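Long-range contact in type I polyketide synthase PikAII (Streptomyces venezuelae, PDB 3QP9), which probably epimerizes the alpha-substituent of polyketide intermediates rather than reducing them, as a C2-type ketoreductase domain of a modular polyketide synthase: residues S226-L238 with P505-R517. Numbering follows the deposited sequence.
Sequences SGLLARRLVRASL and PGTLLADLPEARR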
ATOM      1  N   SER A 226      23.023   5.609   3.126  1.00 39.49           N
ATOM      2  CA  SER A 226      23.680   4.770   4.159  1.00 39.67           C
ATOM      3  C   SER A 226      24.095   3.367   3.764  1.00 39.48           C
ATOM      4  O   SER A 226      25.048   2.831   4.366  1.00 40.68           O
ATOM      5  CB  SER A 226      22.850   4.788   5.487  1.00 41.32           C
ATOM      6  OG  SER A 226      21.698   3.925   5.507  1.00 42.63           O
ATOM      7  N   GLY A 227      23.423   2.763   2.758  1.00 35.22           N
ATOM      8  CA  GLY A 227      23.652   1.380   2.397  1.00 33.33           C
ATOM      9  C   GLY A 227      22.298   0.717   2.068  1.00 31.37           C
ATOM     10  O   GLY A 227      21.363   1.392   1.624  1.00 32.07           O
ATOM     11  N   LEU A 228      22.207  -0.593   2.272  1.00 30.55           N
ATOM     12  CA  LEU A 228      20.943  -1.328   2.045  1.00 27.96           C
ATOM     13  C   LEU A 228      20.135  -1.505   3.332  1.00 26.56           C
ATOM     14  O   LEU A 228      20.738  -1.707   4.457  1.00 28.22           O
ATOM     15  CB  LEU A 228      21.233  -2.670   1.395  1.00 28.54           C
ATOM     16  CG  LEU A 228      22.028  -2.715   0.109  1.00 29.69           C
ATOM     17  CD1 LEU A 228      22.423  -4.136  -0.206  1.00 31.96           C
ATOM     18  CD2 LEU A 228      21.179  -2.091  -1.035  1.00 29.53           C
ATOM     19  N   LEU A 229      18.816  -1.360   3.207  1.00 26.03           N
ATOM     20  CA  LEU A 229      17.827  -1.627   4.267  1.00 24.19           C
ATOM     21  C   LEU A 229      16.744  -2.645   3.829  1.00 23.43           C
ATOM     22  O   LEU A 229      16.317  -2.623   2.701  1.00 23.59           O
ATOM     23  CB  LEU A 229      17.111  -0.351   4.720  1.00 25.77           C
ATOM     24  CG  LEU A 229      18.051   0.688   5.347  1.00 23.54           C
ATOM     25  CD1 LEU A 229      18.666   1.608   4.213  1.00 28.65           C
ATOM     26  CD2 LEU A 229      17.434   1.630   6.487  1.00 27.86           C
ATOM     27  N   ALA A 230      16.302  -3.525   4.734  1.00 22.97           N
ATOM     28  CA  ALA A 230      15.364  -4.538   4.388  1.00 21.11           C
ATOM     29  C   ALA A 230      14.127  -4.451   5.267  1.00 22.72           C
ATOM     30  O   ALA A 230      14.181  -4.155   6.491  1.00 26.12           O
ATOM     31  CB  ALA A 230      16.015  -5.940   4.530  1.00 22.97           C
ATOM     32  N   ARG A 231      13.006  -4.717   4.642  1.00 22.76           N
ATOM     33  CA  ARG A 231      11.677  -4.548   5.246  1.00 21.04           C
ATOM     34  C   ARG A 231      11.290  -5.630   6.260  1.00 19.91           C
ATOM     35  O   ARG A 231      11.428  -6.880   6.003  1.00 24.33           O
ATOM     36  CB  ARG A 231      10.634  -4.476   4.124  1.00 20.08           C
ATOM     37  CG  ARG A 231       9.209  -3.975   4.582  1.00 17.53           C
ATOM     38  CD  ARG A 231       8.484  -3.420   3.291  1.00 19.21           C
ATOM     39  NE  ARG A 231       7.072  -3.056   3.631  1.00 20.11           N
ATOM     40  CZ  ARG A 231       6.041  -3.908   3.700  1.00 19.47           C
ATOM     41  NH1 ARG A 231       4.805  -3.428   3.986  1.00 25.40           N
ATOM     42  NH2 ARG A 231       6.212  -5.222   3.641  1.00 20.84           N
ATOM     43  N   ARG A 232      10.791  -5.184   7.387  1.00 20.65           N
ATOM     44  CA  ARG A 232      10.466  -6.106   8.509  1.00 22.24           C
ATOM     45  C   ARG A 232       9.150  -5.672   9.131  1.00 23.90           C
ATOM     46  O   ARG A 232       8.973  -4.475   9.371  1.00 24.35           O
ATOM     47  CB  ARG A 232      11.612  -5.961   9.611  1.00 22.33           C
ATOM     48  CG  ARG A 232      12.961  -6.555   9.210  1.00 20.16           C
ATOM     49  CD  ARG A 232      12.818  -8.118   8.940  1.00 24.15           C
ATOM     50  NE  ARG A 232      14.163  -8.712   8.723  1.00 26.15           N
ATOM     51  CZ  ARG A 232      14.728  -8.824   7.534  1.00 27.11           C
ATOM     52  NH1 ARG A 232      15.907  -9.393   7.401  1.00 27.75           N
ATOM     53  NH2 ARG A 232      14.081  -8.356   6.469  1.00 25.70           N
ATOM     54  N   LEU A 233       8.247  -6.593   9.426  1.00 23.53           N
ATOM     55  CA  LEU A 233       7.114  -6.329  10.332  1.00 23.59           C
ATOM     56  C   LEU A 233       7.496  -6.654  11.753  1.00 24.44           C
ATOM     57  O   LEU A 233       7.923  -7.759  12.042  1.00 25.11           O
ATOM     58  CB  LEU A 233       5.913  -7.167   9.878  1.00 23.20           C
ATOM     59  CG  LEU A 233       4.671  -6.913  10.741  1.00 22.86           C
ATOM     60  CD1 LEU A 233       4.132  -5.567  10.160  1.00 22.87           C
ATOM     61  CD2 LEU A 233       3.723  -8.096  10.453  1.00 27.42           C
ATOM     62  N   VAL A 234       7.468  -5.663  12.641  1.00 24.17           N
ATOM     63  CA  VAL A 234       7.817  -5.885  14.011  1.00 24.82           C
ATOM     64  C   VAL A 234       6.693  -5.444  14.963  1.00 25.19           C
ATOM     65  O   VAL A 234       5.796  -4.654  14.613  1.00 24.52           O
ATOM     66  CB  VAL A 234       9.163  -5.111  14.409  1.00 25.89           C
ATOM     67  CG1 VAL A 234      10.386  -5.639  13.494  1.00 29.10           C
ATOM     68  CG2 VAL A 234       8.932  -3.647  14.326  1.00 26.16           C
ATOM     69  N   ARG A 235       6.760  -5.876  16.220  1.00 27.10           N
ATOM     70  CA  ARG A 235       5.788  -5.351  17.204  1.00 30.34           C
ATOM     71  C   ARG A 235       6.042  -3.900  17.478  1.00 30.47           C
ATOM     72  O   ARG A 235       7.196  -3.440  17.573  1.00 29.37           O
ATOM     73  CB  ARG A 235       5.898  -6.077  18.568  1.00 31.91           C
ATOM     74  CG  ARG A 235       5.195  -7.373  18.521  1.00 35.14           C
ATOM     75  CD  ARG A 235       5.007  -8.067  19.859  1.00 38.22           C
ATOM     76  NE  ARG A 235       4.486  -9.392  19.524  1.00 36.96           N
ATOM     77  CZ  ARG A 235       3.218  -9.669  19.267  1.00 40.09           C
ATOM     78  NH1 ARG A 235       2.858 -10.930  18.930  1.00 37.30           N
ATOM     79  NH2 ARG A 235       2.318  -8.696  19.364  1.00 39.65           N
ATOM     80  N   ALA A 236       4.970  -3.162  17.565  1.00 32.47           N
ATOM     81  CA  ALA A 236       5.020  -1.763  17.924  1.00 36.09           C
ATOM     82  C   ALA A 236       4.365  -1.558  19.288  1.00 38.34           C
ATOM     83  O   ALA A 236       3.395  -0.831  19.406  1.00 37.58           O
ATOM     84  CB  ALA A 236       4.315  -0.912  16.861  1.00 35.44           C
ATOM     85  N   SER A 237       4.836  -2.240  20.318  1.00 41.27           N
ATOM     86  CA  SER A 237       4.150  -2.122  21.607  1.00 47.48           C
ATOM     87  C   SER A 237       4.268  -0.664  22.266  1.00 47.71           C
ATOM     88  O   SER A 237       5.048   0.172  21.794  1.00 46.64           O
ATOM     89  CB  SER A 237       4.512  -3.320  22.509  1.00 47.98           C
ATOM     90  OG  SER A 237       3.875  -4.494  21.939  1.00 51.49           O
ATOM     91  N   LEU A 238       3.404  -0.328  23.235  1.00 50.47           N
ATOM     92  CA  LEU A 238       3.575   0.965  23.976  1.00 51.56           C
ATOM     93  C   LEU A 238       4.435   0.796  25.218  1.00 53.01           C
ATOM     94  O   LEU A 238       5.399   1.564  25.440  1.00 54.62           O
ATOM     95  CB  LEU A 238       2.238   1.632  24.359  1.00 51.85           C
ATOM     96  CG  LEU A 238       1.206   1.989  23.265  1.00 53.82           C
ATOM     97  CD1 LEU A 238       0.133   2.898  23.859  1.00 58.07           C
ATOM     98  CD2 LEU A 238       1.815   2.691  22.039  1.00 55.65           C
ATOM     99  N   PRO A 505       9.434 -18.587   0.407  1.00 34.03           N
ATOM    100  CA  PRO A 505      10.273 -18.133   1.581  1.00 33.55           C
ATOM    101  C   PRO A 505      10.396 -16.613   1.635  1.00 31.07           C
ATOM    102  O   PRO A 505      10.348 -15.949   0.609  1.00 30.76           O
ATOM    103  CB  PRO A 505      11.669 -18.732   1.315  1.00 33.86           C
ATOM    104  CG  PRO A 505      11.512 -19.619   0.080  1.00 37.32           C
ATOM    105  CD  PRO A 505      10.155 -19.465  -0.542  1.00 33.72           C
ATOM    106  N   GLY A 506      10.565 -16.051   2.828  1.00 28.64           N
ATOM    107  CA  GLY A 506      10.854 -14.638   2.897  1.00 27.15           C
ATOM    108  C   GLY A 506      11.297 -14.284   4.263  1.00 26.51           C
ATOM    109  O   GLY A 506      11.374 -15.142   5.180  1.00 27.32           O
ATOM    110  N   THR A 507      11.566 -13.015   4.427  1.00 26.17           N
ATOM    111  CA  THR A 507      12.241 -12.581   5.664  1.00 25.34           C
ATOM    112  C   THR A 507      11.472 -11.465   6.351  1.00 23.82           C
ATOM    113  O   THR A 507      11.920 -10.871   7.384  1.00 23.92           O
ATOM    114  CB  THR A 507      13.611 -11.996   5.353  1.00 24.68           C
ATOM    115  OG1 THR A 507      13.457 -10.973   4.341  1.00 29.14           O
ATOM    116  CG2 THR A 507      14.652 -13.057   4.876  1.00 26.00           C
ATOM    117  N   LEU A 508      10.290 -11.133   5.852  1.00 25.62           N
ATOM    118  CA  LEU A 508       9.472 -10.076   6.444  1.00 24.64           C
ATOM    119  C   LEU A 508       9.169 -10.288   7.941  1.00 26.47           C
ATOM    120  O   LEU A 508       9.072  -9.339   8.731  1.00 24.81           O
ATOM    121  CB  LEU A 508       8.131  -9.947   5.649  1.00 27.96           C
ATOM    122  CG  LEU A 508       7.332  -8.725   6.081  1.00 25.32           C
ATOM    123  CD1 LEU A 508       7.978  -7.245   5.820  1.00 24.75           C
ATOM    124  CD2 LEU A 508       5.862  -8.782   5.704  1.00 22.25           C
ATOM    125  N   LEU A 509       9.015 -11.537   8.350  1.00 25.99           N
ATOM    126  CA  LEU A 509       8.679 -11.823   9.753  1.00 25.17           C
ATOM    127  C   LEU A 509       9.921 -12.298  10.559  1.00 24.32           C
ATOM    128  O   LEU A 509       9.760 -12.841  11.630  1.00 24.83           O
ATOM    129  CB  LEU A 509       7.639 -13.007   9.724  1.00 25.00           C
ATOM    130  CG  LEU A 509       6.439 -12.766   8.852  1.00 26.63           C
ATOM    131  CD1 LEU A 509       5.427 -13.935   8.904  1.00 27.47           C
ATOM    132  CD2 LEU A 509       5.767 -11.387   9.351  1.00 25.19           C
ATOM    133  N   ALA A 510      11.137 -12.070  10.070  1.00 25.52           N
ATOM    134  CA  ALA A 510      12.367 -12.602  10.686  1.00 24.83           C
ATOM    135  C   ALA A 510      12.608 -12.008  12.043  1.00 24.17           C
ATOM    136  O   ALA A 510      13.264 -12.622  12.868  1.00 21.95           O
ATOM    137  CB  ALA A 510      13.596 -12.344   9.749  1.00 26.42           C
ATOM    138  N   ASP A 511      12.087 -10.809  12.252  1.00 23.41           N
ATOM    139  CA  ASP A 511      12.416 -10.062  13.460  1.00 25.92           C
ATOM    140  C   ASP A 511      11.154  -9.933  14.393  1.00 24.94           C
ATOM    141  O   ASP A 511      10.994  -9.035  15.213  1.00 25.15           O
ATOM    142  CB  ASP A 511      13.078  -8.713  13.078  1.00 27.96           C
ATOM    143  CG  ASP A 511      14.486  -8.874  12.336  1.00 30.01           C
ATOM    144  OD1 ASP A 511      15.090  -9.965  12.180  1.00 34.80           O
ATOM    145  OD2 ASP A 511      14.964  -7.830  11.881  1.00 32.61           O
ATOM    146  N   LEU A 512      10.213 -10.834  14.222  1.00 24.88           N
ATOM    147  CA  LEU A 512       9.058 -10.859  15.058  1.00 24.76           C
ATOM    148  C   LEU A 512       9.017 -12.209  15.798  1.00 24.43           C
ATOM    149  O   LEU A 512       8.656 -13.230  15.211  1.00 26.33           O
ATOM    150  CB  LEU A 512       7.810 -10.675  14.169  1.00 25.40           C
ATOM    151  CG  LEU A 512       6.419 -10.598  14.790  1.00 27.93           C
ATOM    152  CD1 LEU A 512       6.541  -9.490  15.761  1.00 37.83           C
ATOM    153  CD2 LEU A 512       5.396 -10.193  13.688  1.00 30.28           C
ATOM    154  N   PRO A 513       9.411 -12.236  17.091  1.00 26.21           N
ATOM    155  CA  PRO A 513       9.579 -13.537  17.826  1.00 27.18           C
ATOM    156  C   PRO A 513       8.548 -14.669  17.641  1.00 29.56           C
ATOM    157  O   PRO A 513       8.949 -15.778  17.318  1.00 27.68           O
ATOM    158  CB  PRO A 513       9.674 -13.113  19.282  1.00 29.64           C
ATOM    159  CG  PRO A 513      10.445 -11.765  19.160  1.00 27.34           C
ATOM    160  CD  PRO A 513       9.880 -11.069  17.886  1.00 27.25           C
ATOM    161  N   GLU A 514       7.256 -14.397  17.840  1.00 29.39           N
ATOM    162  CA  GLU A 514       6.239 -15.452  17.724  1.00 33.32           C
ATOM    163  C   GLU A 514       6.207 -15.992  16.289  1.00 32.21           C
ATOM    164  O   GLU A 514       5.829 -17.148  16.037  1.00 34.82           O
ATOM    165  CB  GLU A 514       4.859 -14.916  18.112  1.00 33.62           C
ATOM    166  CG  GLU A 514       4.698 -14.263  19.489  1.00 41.74           C
ATOM    167  CD  GLU A 514       5.424 -12.906  19.803  1.00 48.61           C
ATOM    168  OE1 GLU A 514       5.545 -12.668  21.034  1.00 54.91           O
ATOM    169  OE2 GLU A 514       5.839 -12.053  18.947  1.00 47.87           O
ATOM    170  N   ALA A 515       6.551 -15.155  15.304  1.00 29.41           N
ATOM    171  CA  ALA A 515       6.521 -15.668  13.955  1.00 26.37           C
ATOM    172  C   ALA A 515       7.808 -16.402  13.610  1.00 28.65           C
ATOM    173  O   ALA A 515       7.769 -17.527  13.111  1.00 27.14           O
ATOM    174  CB  ALA A 515       6.238 -14.503  12.941  1.00 26.70           C
ATOM    175  N   ARG A 516       8.965 -15.816  13.947  1.00 27.50           N
ATOM    176  CA  ARG A 516      10.279 -16.437  13.618  1.00 28.63           C
ATOM    177  C   ARG A 516      10.421 -17.791  14.331  1.00 29.56           C
ATOM    178  O   ARG A 516      10.981 -18.745  13.770  1.00 29.95           O
ATOM    179  CB  ARG A 516      11.434 -15.486  14.038  1.00 27.51           C
ATOM    180  CG  ARG A 516      12.776 -16.063  13.852  1.00 30.07           C
ATOM    181  CD  ARG A 516      13.123 -16.447  12.372  1.00 32.79           C
ATOM    182  NE  ARG A 516      14.490 -17.016  12.182  1.00 28.85           N
ATOM    183  CZ  ARG A 516      14.786 -18.305  12.461  1.00 35.03           C
ATOM    184  NH1 ARG A 516      13.828 -19.136  12.944  1.00 33.16           N
ATOM    185  NH2 ARG A 516      16.013 -18.773  12.277  1.00 29.35           N
ATOM    186  N   ARG A 517       9.841 -17.915  15.513  1.00 30.30           N
ATOM    187  CA  ARG A 517      10.022 -19.212  16.231  1.00 32.41           C
ATOM    188  C   ARG A 517       9.198 -20.334  15.586  1.00 33.79           C
ATOM    189  O   ARG A 517       9.390 -21.533  15.880  1.00 33.04           O
ATOM    190  CB  ARG A 517       9.682 -19.062  17.708  1.00 33.41           C
ATOM    191  CG  ARG A 517      10.804 -18.267  18.425  1.00 32.27           C
ATOM    192  CD  ARG A 517      10.288 -17.680  19.682  1.00 40.37           C
ATOM    193  NE  ARG A 517      11.171 -16.594  20.216  1.00 39.24           N
ATOM    194  CZ  ARG A 517      10.843 -15.938  21.297  1.00 40.43           C
ATOM    195  NH1 ARG A 517       9.664 -16.251  21.911  1.00 39.85           N
ATOM    196  NH2 ARG A 517      11.644 -14.997  21.773  1.00 46.73           N
TER
HETATM  197  O   HOH W   1      11.157  -8.509   3.644  1.00 24.66           O
HETATM  198  O   HOH W   2      16.588 -10.273  10.082  1.00 34.53           O
HETATM  199  O   HOH W   3      10.285  -9.045  11.156  1.00 25.30           O
HETATM  200  O   HOH W   4       9.021  -7.659  16.925  1.00 32.91           O
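Leu233 N donates to Leu508 O (3.0 Å, 158° at the hydrogen), pinning the first of two overlapping type I beta turns, Thr507-Ala510 and Leu509-Leu512, to the long strand 227-235. This strand pairs with strand 29-36 in the ketoreductase's structural, Rossmann-like part, so the bond ties the C-terminal segment to it. Two waters bridge the backbones: one donates to both Leu233 O and Leu508 O and accepts from Asp511 N, another links Arg235 N to Asp511 O.

Leucines suit the apolar side, where Leu233 CD2 lies 4.0 Å from Leu509 CD2 and also touches Leu512; Trp493 of helix 493-501 borders this cluster.

Arginines supply length and charge. Arg232 bends at chi2 (-61°), bringing its guanidinium back over the turn, with Thr507 O above one face. Its NH2 donates to Arg231 O, its NE bonds weakly to Asp511 OD2 (3.4 Å), and Glu218 is its stronger salt-bridge partner, also binding Thr507 OG1. Extended Arg235 instead reaches Glu514 in the first turn of helix 513-516: Arg235 NE meets Glu514 OE2 at 3.0 Å within the guanidinium plane but from above the carboxylate, the two planes standing 88° apart.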